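SM80.1 Vicilin (Solanum melongena, PDB 5VF5) probably serves as a seed storage protein of the 7S vicilin class, built from two cupin domains and carrying a bound copper ion. Local coordinates at residues 14-19 / 315-320; 31-36 / 49-54; 269-274 / 338-343. All coordinates share one frame; numbering follows the deposited sequence. Where two conformers were deposited one is given.

Contact 1. Residues 14-19 / 315-320; sequences FKSQRF and VGDVLV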
ATOM      1  N   PHE A  14       5.416  11.450   3.158  1.00 13.27           N
ATOM      2  CA  PHE A  14       6.312  10.563   3.909  1.00 12.77           C
ATOM      3  C   PHE A  14       7.325  10.055   2.916  1.00 13.41           C
ATOM      4  O   PHE A  14       7.065   9.150   2.117  1.00 14.46           O
ATOM      5  CB  PHE A  14       5.564   9.408   4.557  1.00 14.89           C
ATOM      6  CG  PHE A  14       4.569   9.828   5.613  1.00 15.30           C
ATOM      7  CD1 PHE A  14       3.356  10.345   5.282  1.00 14.66           C
ATOM      8  CD2 PHE A  14       4.892   9.732   6.970  1.00 20.25           C
ATOM      9  CE1 PHE A  14       2.456  10.785   6.255  1.00 15.55           C
ATOM     10  CE2 PHE A  14       3.984  10.122   7.947  1.00 21.21           C
ATOM     11  CZ  PHE A  14       2.769  10.677   7.592  1.00 18.91           C
ATOM     12  N   LYS A  15       8.492  10.665   2.913  1.00 15.76           N
ATOM     13  CA  LYS A  15       9.540  10.258   2.014  1.00 13.69           C
ATOM     14  C   LYS A  15       9.999   8.804   2.294  1.00 14.30           C
ATOM     15  O   LYS A  15       9.938   8.323   3.434  1.00 14.03           O
ATOM     16  CB  LYS A  15      10.704  11.232   2.101  1.00 17.70           C
ATOM     17  CG  LYS A  15      10.342  12.626   1.593  1.00 20.38           C
ATOM     18  CD  LYS A  15      10.160  12.696   0.096  1.00 18.86           C
ATOM     19  CE  LYS A  15      11.462  12.386  -0.584  1.00 20.49           C
ATOM     20  NZ  LYS A  15      11.331  12.409  -2.063  1.00 23.51           N
ATOM     21  N   SER A  16      10.520   8.153   1.251  1.00 14.07           N
ATOM     22  CA  SER A  16      10.920   6.766   1.361  0.80 13.89           C
ATOM     23  C   SER A  16      11.903   6.503   2.510  1.00 14.15           C
ATOM     24  O   SER A  16      11.839   5.445   3.166  1.00 14.70           O
ATOM     25  CB  SER A  16      11.449   6.238   0.047  0.80 16.32           C
ATOM     26  OG  SER A  16      12.690   6.844  -0.235  0.80 17.22           O
ATOM     27  N   GLN A  17      12.774   7.465   2.780  1.00 15.48           N
ATOM     28  CA  GLN A  17      13.776   7.308   3.834  0.50 17.61           C
ATOM     29  C   GLN A  17      13.167   7.194   5.220  1.00 17.20           C
ATOM     30  O   GLN A  17      13.846   6.779   6.150  1.00 18.56           O
ATOM     31  CB  GLN A  17      14.776   8.460   3.775  0.50 18.82           C
ATOM     32  CG  GLN A  17      15.726   8.336   2.588  0.50 20.98           C
ATOM     33  N   ARG A  18      11.889   7.600   5.361  1.00 14.73           N
ATOM     34  CA  ARG A  18      11.215   7.480   6.655  1.00 14.50           C
ATOM     35  C   ARG A  18      10.792   6.080   7.002  1.00 14.61           C
ATOM     36  O   ARG A  18      10.493   5.810   8.160  1.00 14.61           O
ATOM     37  CB  ARG A  18      10.065   8.469   6.763  1.00 15.81           C
ATOM     38  CG  ARG A  18      10.657   9.878   6.864  1.00 25.56           C
ATOM     39  CD  ARG A  18       9.664  10.952   7.050  1.00 32.17           C
ATOM     40  NE  ARG A  18       8.804  10.850   8.220  1.00 27.94           N
ATOM     41  CZ  ARG A  18       7.643  11.493   8.306  1.00 29.74           C
ATOM     42  NH1 ARG A  18       7.279  12.302   7.318  1.00 30.53           N
ATOM     43  NH2 ARG A  18       6.860  11.348   9.375  1.00 30.22           N
ATOM     44  N   PHE A  19      10.757   5.191   6.022  1.00 14.48           N
ATOM     45  CA  PHE A  19      10.492   3.792   6.309  1.00 14.35           C
ATOM     46  C   PHE A  19      11.679   3.228   7.117  1.00 14.43           C
ATOM     47  O   PHE A  19      12.820   3.440   6.743  1.00 19.61           O
ATOM     48  CB  PHE A  19      10.277   2.917   5.083  1.00 15.62           C
ATOM     49  CG  PHE A  19       8.941   3.096   4.374  1.00 13.42           C
ATOM     50  CD1 PHE A  19       8.655   4.244   3.644  1.00 14.86           C
ATOM     51  CD2 PHE A  19       8.004   2.100   4.391  1.00 13.05           C
ATOM     52  CE1 PHE A  19       7.452   4.378   3.010  1.00 15.67           C
ATOM     53  CE2 PHE A  19       6.808   2.216   3.699  1.00 12.23           C
ATOM     54  CZ  PHE A  19       6.524   3.349   3.016  1.00 13.84           C
ATOM     55  N   VAL A 315       9.892   7.219  -6.380  1.00 14.98           N
ATOM     56  CA  VAL A 315       9.679   5.814  -6.061  1.00 13.68           C
ATOM     57  C   VAL A 315       9.895   5.547  -4.559  1.00 13.54           C
ATOM     58  O   VAL A 315      10.892   5.957  -3.986  1.00 16.07           O
ATOM     59  CB  VAL A 315      10.546   4.895  -6.930  1.00 16.27           C
ATOM     60  CG1 VAL A 315      10.505   3.462  -6.410  1.00 17.12           C
ATOM     61  CG2 VAL A 315      10.096   4.941  -8.371  1.00 17.76           C
ATOM     62  N   GLY A 316       8.907   4.892  -3.944  1.00 11.99           N
ATOM     63  CA  GLY A 316       8.953   4.512  -2.530  1.00 14.10           C
ATOM     64  C   GLY A 316       8.406   5.567  -1.565  1.00 11.48           C
ATOM     65  O   GLY A 316       8.224   5.286  -0.385  1.00 13.67           O
ATOM     66  N   ASP A 317       8.133   6.770  -2.065  1.00 10.61           N
ATOM     67  CA  ASP A 317       7.529   7.810  -1.258  1.00 11.37           C
ATOM     68  C   ASP A 317       6.050   7.525  -1.067  1.00 11.18           C
ATOM     69  O   ASP A 317       5.406   6.895  -1.931  1.00 13.10           O
ATOM     70  CB  ASP A 317       7.626   9.176  -1.934  1.00 12.33           C
ATOM     71  CG  ASP A 317       9.041   9.733  -2.008  1.00 13.48           C
ATOM     72  OD1 ASP A 317       9.965   9.244  -1.316  1.00 14.83           O
ATOM     73  OD2 ASP A 317       9.180  10.699  -2.801  1.00 14.05           O
ATOM     74  N   VAL A 318       5.512   8.032   0.015  1.00 10.72           N
ATOM     75  CA  VAL A 318       4.092   7.972   0.342  1.00  9.82           C
ATOM     76  C   VAL A 318       3.470   9.354   0.447  1.00  9.27           C
ATOM     77  O   VAL A 318       4.053  10.275   1.033  1.00 10.66           O
ATOM     78  CB  VAL A 318       3.892   7.168   1.641  1.00 12.53           C
ATOM     79  CG1 VAL A 318       2.509   7.333   2.226  1.00 12.95           C
ATOM     80  CG2 VAL A 318       4.223   5.706   1.390  1.00 13.66           C
ATOM     81  N   LEU A 319       2.263   9.501  -0.094  1.00 10.15           N
ATOM     82  CA  LEU A 319       1.443  10.654   0.159  1.00  9.66           C
ATOM     83  C   LEU A 319       0.128  10.191   0.746  1.00  9.85           C
ATOM     84  O   LEU A 319      -0.518   9.329   0.155  1.00 10.52           O
ATOM     85  CB  LEU A 319       1.154  11.432  -1.112  1.00 10.41           C
ATOM     86  CG  LEU A 319       0.393  12.739  -0.943  1.00 11.11           C
ATOM     87  CD1 LEU A 319       1.140  13.796  -0.142  1.00 12.21           C
ATOM     88  CD2 LEU A 319      -0.001  13.298  -2.295  1.00 12.30           C
ATOM     89  N   VAL A 320      -0.308  10.812   1.831  1.00  9.59           N
ATOM     90  CA  VAL A 320      -1.625  10.568   2.380  1.00  9.59           C
ATOM     91  C   VAL A 320      -2.546  11.664   1.803  1.00  9.64           C
ATOM     92  O   VAL A 320      -2.268  12.853   1.948  1.00 11.04           O
ATOM     93  CB  VAL A 320      -1.620  10.597   3.912  1.00 10.53           C
ATOM     94  CG1 VAL A 320      -3.039  10.502   4.441  1.00 11.72           C
ATOM     95  CG2 VAL A 320      -0.725   9.488   4.457  1.00 11.61           C
TER
HETATM   96  O   HOH W   1      12.108   8.123  -2.510  0.50 16.64           O

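Contact 2. Residues 31-36 / 49-54; sequences RILPKF and FRVSVI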
ATOM      1  N   ARG A  31      10.565  -2.936   5.887  1.00 10.76           N
ATOM      2  CA  ARG A  31      10.613  -1.607   6.447  1.00 11.68           C
ATOM      3  C   ARG A  31       9.249  -1.037   6.577  1.00 11.25           C
ATOM      4  O   ARG A  31       8.404  -1.244   5.710  1.00 11.11           O
ATOM      5  CB  ARG A  31      11.529  -0.684   5.691  1.00 15.03           C
ATOM      6  CG  ARG A  31      11.371  -0.541   4.242  1.00 16.24           C
ATOM      7  CD  ARG A  31      12.656   0.169   3.750  1.00 22.72           C
ATOM      8  NE  ARG A  31      12.514   0.312   2.349  1.00 25.12           N
ATOM      9  CZ  ARG A  31      12.920  -0.546   1.442  1.00 23.48           C
ATOM     10  NH1 ARG A  31      12.669  -0.272   0.185  1.00 26.33           N
ATOM     11  NH2 ARG A  31      13.636  -1.633   1.766  1.00 24.23           N
ATOM     12  N   ILE A  32       9.007  -0.324   7.656  1.00 10.93           N
ATOM     13  CA  ILE A  32       7.691   0.134   8.020  1.00 11.37           C
ATOM     14  C   ILE A  32       7.731   1.621   8.310  1.00 10.87           C
ATOM     15  O   ILE A  32       8.647   2.164   8.936  1.00 12.05           O
ATOM     16  CB  ILE A  32       7.136  -0.656   9.212  1.00 12.94           C
ATOM     17  CG1 ILE A  32       5.672  -0.329   9.529  1.00 12.73           C
ATOM     18  CG2 ILE A  32       8.003  -0.547  10.426  1.00 13.76           C
ATOM     19  CD1 ILE A  32       5.034  -1.345  10.492  1.00 15.41           C
ATOM     20  N   LEU A  33       6.730   2.321   7.812  1.00  9.96           N
ATOM     21  CA  LEU A  33       6.603   3.751   8.082  1.00 11.18           C
ATOM     22  C   LEU A  33       6.195   3.928   9.547  1.00 10.88           C
ATOM     23  O   LEU A  33       5.485   3.076  10.092  1.00 11.87           O
ATOM     24  CB  LEU A  33       5.535   4.316   7.167  1.00 13.21           C
ATOM     25  CG  LEU A  33       5.485   5.757   6.869  1.00 19.56           C
ATOM     26  CD1 LEU A  33       6.827   6.283   6.293  1.00 16.98           C
ATOM     27  CD2 LEU A  33       4.359   5.999   5.875  1.00 20.45           C
ATOM     28  N   PRO A  34       6.630   5.025  10.205  1.00 11.98           N
ATOM     29  CA  PRO A  34       6.111   5.291  11.532  1.00 11.95           C
ATOM     30  C   PRO A  34       4.594   5.426  11.591  1.00 11.46           C
ATOM     31  O   PRO A  34       3.953   5.639  10.546  1.00 12.28           O
ATOM     32  CB  PRO A  34       6.803   6.593  11.929  1.00 15.93           C
ATOM     33  CG  PRO A  34       8.047   6.607  11.104  1.00 20.24           C
ATOM     34  CD  PRO A  34       7.629   6.008   9.780  1.00 14.99           C
ATOM     35  N   LYS A  35       4.034   5.397  12.780  1.00 12.89           N
ATOM     36  CA  LYS A  35       2.631   5.726  12.923  1.00 13.62           C
ATOM     37  C   LYS A  35       2.318   7.044  12.247  1.00 13.86           C
ATOM     38  O   LYS A  35       3.132   7.979  12.290  1.00 15.46           O
ATOM     39  CB  LYS A  35       2.259   5.873  14.400  1.00 17.46           C
ATOM     40  CG  LYS A  35       2.117   4.558  15.106  1.00 19.60           C
ATOM     41  CD  LYS A  35       1.626   4.736  16.542  1.00 23.39           C
ATOM     42  CE  LYS A  35       0.285   5.482  16.626  1.00 25.02           C
ATOM     43  NZ  LYS A  35      -0.269   5.521  18.008  1.00 31.64           N
ATOM     44  N   PHE A  36       1.157   7.156  11.634  1.00 13.49           N
ATOM     45  CA  PHE A  36       0.858   8.376  10.876  1.00 15.04           C
ATOM     46  C   PHE A  36       0.751   9.639  11.723  1.00 17.16           C
ATOM     47  O   PHE A  36       0.960  10.754  11.224  1.00 20.34           O
ATOM     48  CB  PHE A  36      -0.409   8.163  10.084  1.00 14.21           C
ATOM     49  CG  PHE A  36      -0.231   7.223   8.944  1.00 13.47           C
ATOM     50  CD1 PHE A  36       0.565   7.584   7.841  1.00 15.38           C
ATOM     51  CD2 PHE A  36      -0.865   6.013   8.905  1.00 13.71           C
ATOM     52  CE1 PHE A  36       0.688   6.733   6.780  1.00 15.58           C
ATOM     53  CE2 PHE A  36      -0.701   5.151   7.839  1.00 14.49           C
ATOM     54  CZ  PHE A  36       0.061   5.532   6.767  1.00 15.58           C
ATOM     55  N   PHE A  49      -3.590   2.371  11.256  1.00  9.43           N
ATOM     56  CA  PHE A  49      -3.055   1.764  10.055  1.00  9.80           C
ATOM     57  C   PHE A  49      -1.554   2.023   9.917  1.00  9.88           C
ATOM     58  O   PHE A  49      -1.042   3.084  10.305  1.00 11.44           O
ATOM     59  CB  PHE A  49      -3.786   2.255   8.830  1.00 10.59           C
ATOM     60  CG  PHE A  49      -5.194   1.742   8.707  1.00 10.94           C
ATOM     61  CD1 PHE A  49      -5.443   0.542   8.103  1.00 12.46           C
ATOM     62  CD2 PHE A  49      -6.245   2.445   9.268  1.00 11.25           C
ATOM     63  CE1 PHE A  49      -6.727   0.046   8.015  1.00 14.05           C
ATOM     64  CE2 PHE A  49      -7.539   1.946   9.189  1.00 13.82           C
ATOM     65  CZ  PHE A  49      -7.771   0.771   8.536  1.00 13.89           C
ATOM     66  N   ARG A  50      -0.842   1.039   9.393  1.00 10.22           N
ATOM     67  CA  ARG A  50       0.564   1.189   9.061  1.00 10.82           C
ATOM     68  C   ARG A  50       0.777   0.742   7.643  1.00 10.37           C
ATOM     69  O   ARG A  50       0.119  -0.235   7.195  1.00 11.18           O
ATOM     70  CB  ARG A  50       1.426   0.376   9.997  1.00 10.42           C
ATOM     71  CG  ARG A  50       1.313   0.732  11.477  1.00 10.83           C
ATOM     72  CD  ARG A  50       1.872   2.100  11.826  1.00 10.47           C
ATOM     73  NE  ARG A  50       3.325   2.119  11.795  1.00 10.48           N
ATOM     74  CZ  ARG A  50       4.122   1.680  12.771  1.00 11.13           C
ATOM     75  NH1 ARG A  50       3.603   1.147  13.881  1.00 13.02           N
ATOM     76  NH2 ARG A  50       5.445   1.768  12.637  1.00 12.87           N
ATOM     77  N   VAL A  51       1.771   1.309   6.964  1.00  9.69           N
ATOM     78  CA  VAL A  51       2.207   0.788   5.691  1.00  9.42           C
ATOM     79  C   VAL A  51       3.639   0.370   5.745  1.00  9.78           C
ATOM     80  O   VAL A  51       4.447   0.971   6.475  1.00  9.59           O
ATOM     81  CB  VAL A  51       1.929   1.700   4.459  1.00 11.31           C
ATOM     82  CG1 VAL A  51       0.437   1.855   4.219  1.00 12.49           C
ATOM     83  CG2 VAL A  51       2.614   3.024   4.564  1.00 11.97           C
ATOM     84  N   SER A  52       3.972  -0.644   4.966  1.00  9.75           N
ATOM     85  CA  SER A  52       5.329  -1.197   4.956  0.80 10.71           C
ATOM     86  C   SER A  52       5.655  -1.750   3.578  1.00 10.69           C
ATOM     87  O   SER A  52       4.776  -1.887   2.705  1.00  9.31           O
ATOM     88  CB  SER A  52       5.456  -2.289   6.035  0.80 10.94           C
ATOM     89  OG  SER A  52       4.519  -3.338   5.804  0.80 12.28           O
ATOM     90  N   VAL A  53       6.910  -2.103   3.417  1.00 10.43           N
ATOM     91  CA  VAL A  53       7.412  -2.732   2.210  1.00 11.37           C
ATOM     92  C   VAL A  53       8.213  -3.974   2.615  1.00 10.29           C
ATOM     93  O   VAL A  53       8.944  -3.936   3.589  1.00 12.12           O
ATOM     94  CB  VAL A  53       8.259  -1.773   1.318  0.50 12.79           C
ATOM     95  CG1 VAL A  53       8.926  -2.511   0.161  0.50 14.44           C
ATOM     96  CG2 VAL A  53       7.399  -0.651   0.771  0.50 14.46           C
ATOM     97  N   ILE A  54       7.981  -5.080   1.890  1.00 10.02           N
ATOM     98  CA  ILE A  54       8.798  -6.273   1.971  1.00 10.82           C
ATOM     99  C   ILE A  54       9.508  -6.420   0.641  1.00 12.32           C
ATOM    100  O   ILE A  54       8.864  -6.411  -0.412  1.00 12.99           O
ATOM    101  CB  ILE A  54       7.947  -7.539   2.234  1.00 12.84           C
ATOM    102  CG1 ILE A  54       7.120  -7.377   3.513  1.00 15.77           C
ATOM    103  CG2 ILE A  54       8.866  -8.759   2.278  1.00 16.86           C
ATOM    104  CD1 ILE A  54       6.094  -8.464   3.751  1.00 18.92           C
TER
HETATM  105  O   HOH W   2       2.424   3.953   8.772  1.00 13.65           O
HETATM  106  O   HOH W   3      -0.501   4.942  12.223  1.00 12.83           O

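Contact 3. Residues 269-274 / 338-343; sequences MVVEGN and RVVGFG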
ATOM      1  N   MET A 269       1.461   4.983  -2.473  1.00 11.00           N
ATOM      2  CA  MET A 269       2.944   4.769  -2.628  0.50 12.01           C
ATOM      3  C   MET A 269       3.355   4.608  -4.041  1.00 13.04           C
ATOM      4  O   MET A 269       2.734   3.946  -4.896  1.00 14.88           O
ATOM      5  CB  MET A 269       3.515   3.536  -1.936  0.50 13.75           C
ATOM      6  CG  MET A 269       5.068   3.447  -2.033  0.50 12.20           C
ATOM      7  SD  MET A 269       5.758   2.049  -1.173  0.50 13.11           S
ATOM      8  CE  MET A 269       5.184   0.743  -2.206  0.50 12.71           C
ATOM      9  N   VAL A 270       4.422   5.322  -4.342  1.00 13.84           N
ATOM     10  CA  VAL A 270       4.919   5.391  -5.709  1.00 13.67           C
ATOM     11  C   VAL A 270       5.707   4.136  -6.003  1.00 13.68           C
ATOM     12  O   VAL A 270       6.579   3.749  -5.234  1.00 15.46           O
ATOM     13  CB  VAL A 270       5.843   6.592  -5.930  1.00 14.52           C
ATOM     14  CG1 VAL A 270       6.289   6.683  -7.368  1.00 15.15           C
ATOM     15  CG2 VAL A 270       5.132   7.871  -5.515  1.00 14.62           C
ATOM     16  N   VAL A 271       5.345   3.485  -7.109  1.00 14.17           N
ATOM     17  CA  VAL A 271       6.031   2.272  -7.580  1.00 13.88           C
ATOM     18  C   VAL A 271       6.949   2.521  -8.775  1.00 15.34           C
ATOM     19  O   VAL A 271       7.931   1.807  -8.887  1.00 20.70           O
ATOM     20  CB  VAL A 271       5.113   1.079  -7.752  0.50 13.38           C
ATOM     21  CG1 VAL A 271       4.462   0.780  -6.409  0.50 15.45           C
ATOM     22  CG2 VAL A 271       4.081   1.331  -8.798  0.50 14.32           C
ATOM     23  N   GLU A 272       6.602   3.482  -9.647  1.00 16.21           N
ATOM     24  CA  GLU A 272       7.363   3.804 -10.861  0.70 16.43           C
ATOM     25  C   GLU A 272       7.289   5.276 -11.122  1.00 16.27           C
ATOM     26  O   GLU A 272       6.219   5.855 -10.956  1.00 16.02           O
ATOM     27  CB  GLU A 272       6.805   3.060 -12.117  0.70 18.48           C
ATOM     28  CG  GLU A 272       6.994   1.554 -12.071  0.70 27.07           C
ATOM     29  CD  GLU A 272       6.212   0.776 -13.124  0.70 31.95           C
ATOM     30  OE1 GLU A 272       5.870   1.335 -14.178  0.70 34.33           O
ATOM     31  OE2 GLU A 272       5.908  -0.414 -12.875  0.70 40.99           O
ATOM     32  N   GLY A 273       8.416   5.885 -11.516  1.00 17.57           N
ATOM     33  CA  GLY A 273       8.386   7.244 -11.992  1.00 16.56           C
ATOM     34  C   GLY A 273       8.367   8.323 -10.942  1.00 15.52           C
ATOM     35  O   GLY A 273       8.676   8.079  -9.759  1.00 18.87           O
ATOM     36  N   ASN A 274       8.013   9.521 -11.405  1.00 15.26           N
ATOM     37  CA  ASN A 274       8.035  10.740 -10.615  1.00 16.55           C
ATOM     38  C   ASN A 274       6.829  11.579 -10.969  1.00 14.50           C
ATOM     39  O   ASN A 274       6.330  11.568 -12.116  1.00 15.26           O
ATOM     40  CB  ASN A 274       9.262  11.563 -11.008  1.00 18.12           C
ATOM     41  CG  ASN A 274      10.532  10.964 -10.540  1.00 23.07           C
ATOM     42  OD1 ASN A 274      10.715  10.756  -9.358  1.00 29.55           O
ATOM     43  ND2 ASN A 274      11.394  10.609 -11.469  1.00 22.78           N
ATOM     44  N   ARG A 338       3.458   5.504 -11.747  1.00 14.43           N
ATOM     45  CA  ARG A 338       2.572   4.454 -11.250  0.70 14.72           C
ATOM     46  C   ARG A 338       2.581   4.365  -9.736  1.00 14.51           C
ATOM     47  O   ARG A 338       3.619   4.386  -9.086  1.00 15.96           O
ATOM     48  CB  ARG A 338       3.016   3.096 -11.788  0.70 16.15           C
ATOM     49  CG  ARG A 338       1.949   2.015 -11.662  0.70 16.43           C
ATOM     50  CD  ARG A 338       2.369   0.675 -12.282  0.70 18.46           C
ATOM     51  NE  ARG A 338       2.882   0.795 -13.661  0.70 23.96           N
ATOM     52  CZ  ARG A 338       2.152   0.685 -14.780  0.70 29.28           C
ATOM     53  NH1 ARG A 338       0.827   0.468 -14.746  0.70 38.95           N
ATOM     54  NH2 ARG A 338       2.756   0.794 -15.967  0.70 36.97           N
ATOM     55  N   VAL A 339       1.364   4.293  -9.195  1.00 13.26           N
ATOM     56  CA  VAL A 339       1.169   4.250  -7.721  1.00 13.40           C
ATOM     57  C   VAL A 339       0.223   3.136  -7.347  1.00 11.88           C
ATOM     58  O   VAL A 339      -0.663   2.742  -8.155  1.00 14.19           O
ATOM     59  CB  VAL A 339       0.641   5.591  -7.124  1.00 14.91           C
ATOM     60  CG1 VAL A 339       1.557   6.720  -7.514  1.00 16.73           C
ATOM     61  CG2 VAL A 339      -0.780   5.881  -7.568  1.00 17.39           C
ATOM     62  N   VAL A 340       0.350   2.664  -6.120  1.00 11.79           N
ATOM     63  CA  VAL A 340      -0.632   1.824  -5.484  1.00 13.42           C
ATOM     64  C   VAL A 340      -1.147   2.619  -4.323  1.00 12.50           C
ATOM     65  O   VAL A 340      -0.367   3.196  -3.562  1.00 14.85           O
ATOM     66  CB  VAL A 340      -0.022   0.528  -4.937  1.00 18.20           C
ATOM     67  CG1 VAL A 340      -1.066  -0.289  -4.170  1.00 22.00           C
ATOM     68  CG2 VAL A 340       0.553  -0.231  -6.080  1.00 21.71           C
ATOM     69  N   GLY A 341      -2.459   2.708  -4.208  1.00 12.39           N
ATOM     70  CA  GLY A 341      -3.086   3.433  -3.092  1.00 14.28           C
ATOM     71  C   GLY A 341      -3.928   2.504  -2.231  1.00 14.74           C
ATOM     72  O   GLY A 341      -4.734   1.702  -2.740  1.00 19.73           O
ATOM     73  N   PHE A 342      -3.736   2.540  -0.948  1.00 11.27           N
ATOM     74  CA  PHE A 342      -4.649   1.914  -0.028  1.00  9.42           C
ATOM     75  C   PHE A 342      -5.699   2.916   0.375  1.00  9.73           C
ATOM     76  O   PHE A 342      -5.381   4.019   0.819  1.00 11.82           O
ATOM     77  CB  PHE A 342      -3.908   1.414   1.212  1.00 11.02           C
ATOM     78  CG  PHE A 342      -3.009   0.248   0.952  1.00 11.02           C
ATOM     79  CD1 PHE A 342      -3.565  -0.967   0.583  1.00 10.84           C
ATOM     80  CD2 PHE A 342      -1.641   0.324   1.113  1.00 10.67           C
ATOM     81  CE1 PHE A 342      -2.779  -2.078   0.355  1.00 12.32           C
ATOM     82  CE2 PHE A 342      -0.835  -0.781   0.901  1.00 11.58           C
ATOM     83  CZ  PHE A 342      -1.387  -1.991   0.509  1.00 11.64           C
ATOM     84  N   GLY A 343      -6.946   2.519   0.276  1.00 10.63           N
ATOM     85  CA  GLY A 343      -8.067   3.340   0.714  1.00 10.97           C
ATOM     86  C   GLY A 343      -8.609   2.878   2.062  1.00 11.77           C
ATOM     87  O   GLY A 343      -8.877   1.680   2.246  1.00 15.01           O
TER
HETATM   88  O   HOH W   4       5.590   0.855 -16.819  1.00 45.50           O

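Contact 1. Residues 14-19 / 315-320
An N-terminal strand adds itself here to the edge of a sheet of the second cupin domain, far along the chain. Phe14 and Val318 form an antiparallel hydrogen-bonded pair. Phe14 N donates a hydrogen bond to Val318 O at 2.8 Å, and Val318 N donates one to Phe14 O. Both side chains lie on the same face, with Phe14 CB 4.0 Å from Val318 CB. The Phe14 ring also reaches Val320, CE1 to CG2.

After this pair the chain turns into the 3-10 segment 16-18, and Asp317 holds the turn. Its carboxylate takes four donors. Lys15 NZ meets OD2 on the syn side at 2.8 Å in a salt bridge, and Asn314 N also bonds OD2. Ser16 N meets OD1 of Asp317 on the anti side. A water bonds OD1 too, and joins it to Ser16 OG and Val315 O. The Lys15 chain bends at chi2 and chi3, which lays it alongside Asp317. Beyond the turn, the Phe19 ring presents its edge to Val318, with CZ 3.7 Å from CG2.

Strand 318-321 lies between strands 13-14 and 265-272. Val318 packs on Val267 and Met269, and the Phe14 ring meets Phe36 edge-to-face.

Contact 2. Residues 31-36 / 49-54
Leu33 and Arg50 meet where strand 28-32 runs out and the chain leaves its antiparallel partner, strand 49-56. The tight part is the strand pairing together with the grip of Arg50 on Leu33 O. Arg31 and Val53 form a hydrogen-bonded pair with two backbone bonds, Arg31 N to Val53 O and Val53 N to Arg31 O. Ile32 and Ser52 are the next, non-hydrogen-bonded pair, with CA atoms only 4.1 Å apart. Leu33 N then bonds Val51 O at 3.0 Å. Leu33 and Val51 lie side by side, CD2 to CG2 at 3.7 Å.

Past Leu33 a side chain takes over from the backbone. Arg50 folds back through bends at chi2 (-68°) and chi3 (-73°), which turns its guanidinium side-on to Leu33 O. NE and NH2 of Arg50 both donate to this one oxygen, each at 2.9 Å, and the oxygen lies in the guanidinium plane. Ile32 CD1 sits over one face of the group and Lys35 N over the opposite face. NH1 of Arg50 bonds Gly133 O, which further fixes the rotation of the group.

The looser part, at residues 34-36, is bridged by water. One water links Pro34 O to Val51 N, with a long 3.3 Å bond to the nitrogen. Another links Phe36 N to Phe49 O. The Phe36 ring still reaches this end, with CE2 3.2 Å from Phe49 O and CZ near Val51 CG2. The two partly exposed residues are paired at their ends: Arg31 with Glu55 and Asp29, Lys35 with Glu47 and Pro132 O.

Val51 and Phe36 both pack on Val267 of strand 265-272. The arrangement is that of neighbouring antiparallel strands in a cupin beta-barrel, here in the N-terminal domain of the vicilin.

Contact 3. Residues 269-274 / 338-343
A classic beta bulge in the second cupin domain sets two residues, Val271 and Glu272, opposite the single residue Arg338 of the antiparallel neighbour strand. Both backbone nitrogens donate to the same oxygen. Val271 N lies 2.8 Å from Arg338 O, and Glu272 N makes a longer bond of 3.2 Å to it. Arg338 N in turn donates to Glu272 O. The extra residue shifts the register by one.

Before the bulge the pairing is regular. Met269 and Val340 exchange two backbone bonds, Met269 N to Val340 O and Val340 N to Met269 O. Val270 and Val339 form the non-hydrogen-bonded pair between them and the bulge. The CA of Val339 comes 3.2 Å from Met269 O in a CA-H...O contact. Within the bulge the CG2 methyl of Val271 lies between its own backbone N and carbonyl carbon. Val271 CG2 is 3.1 Å from Arg338 O and also touches Arg338 CB. The other methyl, Val271 CG1, touches Val340 CG2 at 4.1 Å.

At the partly exposed end, Glu272 and Arg338 run side by side and point the same way. Their salt bridge is straight at the hydrogen, 175°. Arg338 NE reaches Glu272 OE1 at 3.1 Å, with the oxygen in the guanidinium plane but the nitrogen well above the carboxylate plane.

The next shell packs against these groups. Strand 243-250 flanks strand 337-344 on its other side, and Val339 packs on Met248. Met269 and Val340 both touch Tyr123 of the first domain, so this face of the sheet meets the N-terminal cupin domain. Met269 also rests on Phe121 and Val53, and Val271 on Val76. The Glu272 carboxylate is positioned by Asn336, whose ND2 bonds OE1, and a water bridges that same oxygen and Arg338 NH2.

How the contacts relate
From the N terminus, residues 14-19 come first and open contact 1, which closes only at 315-320 in the second cupin domain. Contact 2 opens and closes within that span as a short local loop between strands 28-32 and 49-56. Contact 3 opens at 269-274, before contact 1 has closed, and closes at 338-343, so contacts 1 and 3 cross. These two share a sheet, in which strand 265-272 lies between 318-321 and 337-344. Contact 2 belongs to the sheet of the first domain and touches contact 1 through Phe19 and Leu33. Contact 1 ties the N-terminal segment to the second domain's sheet. Contacts 2 and 3 touch across the domains through Val53 with Met269 and Val51 with Phe342.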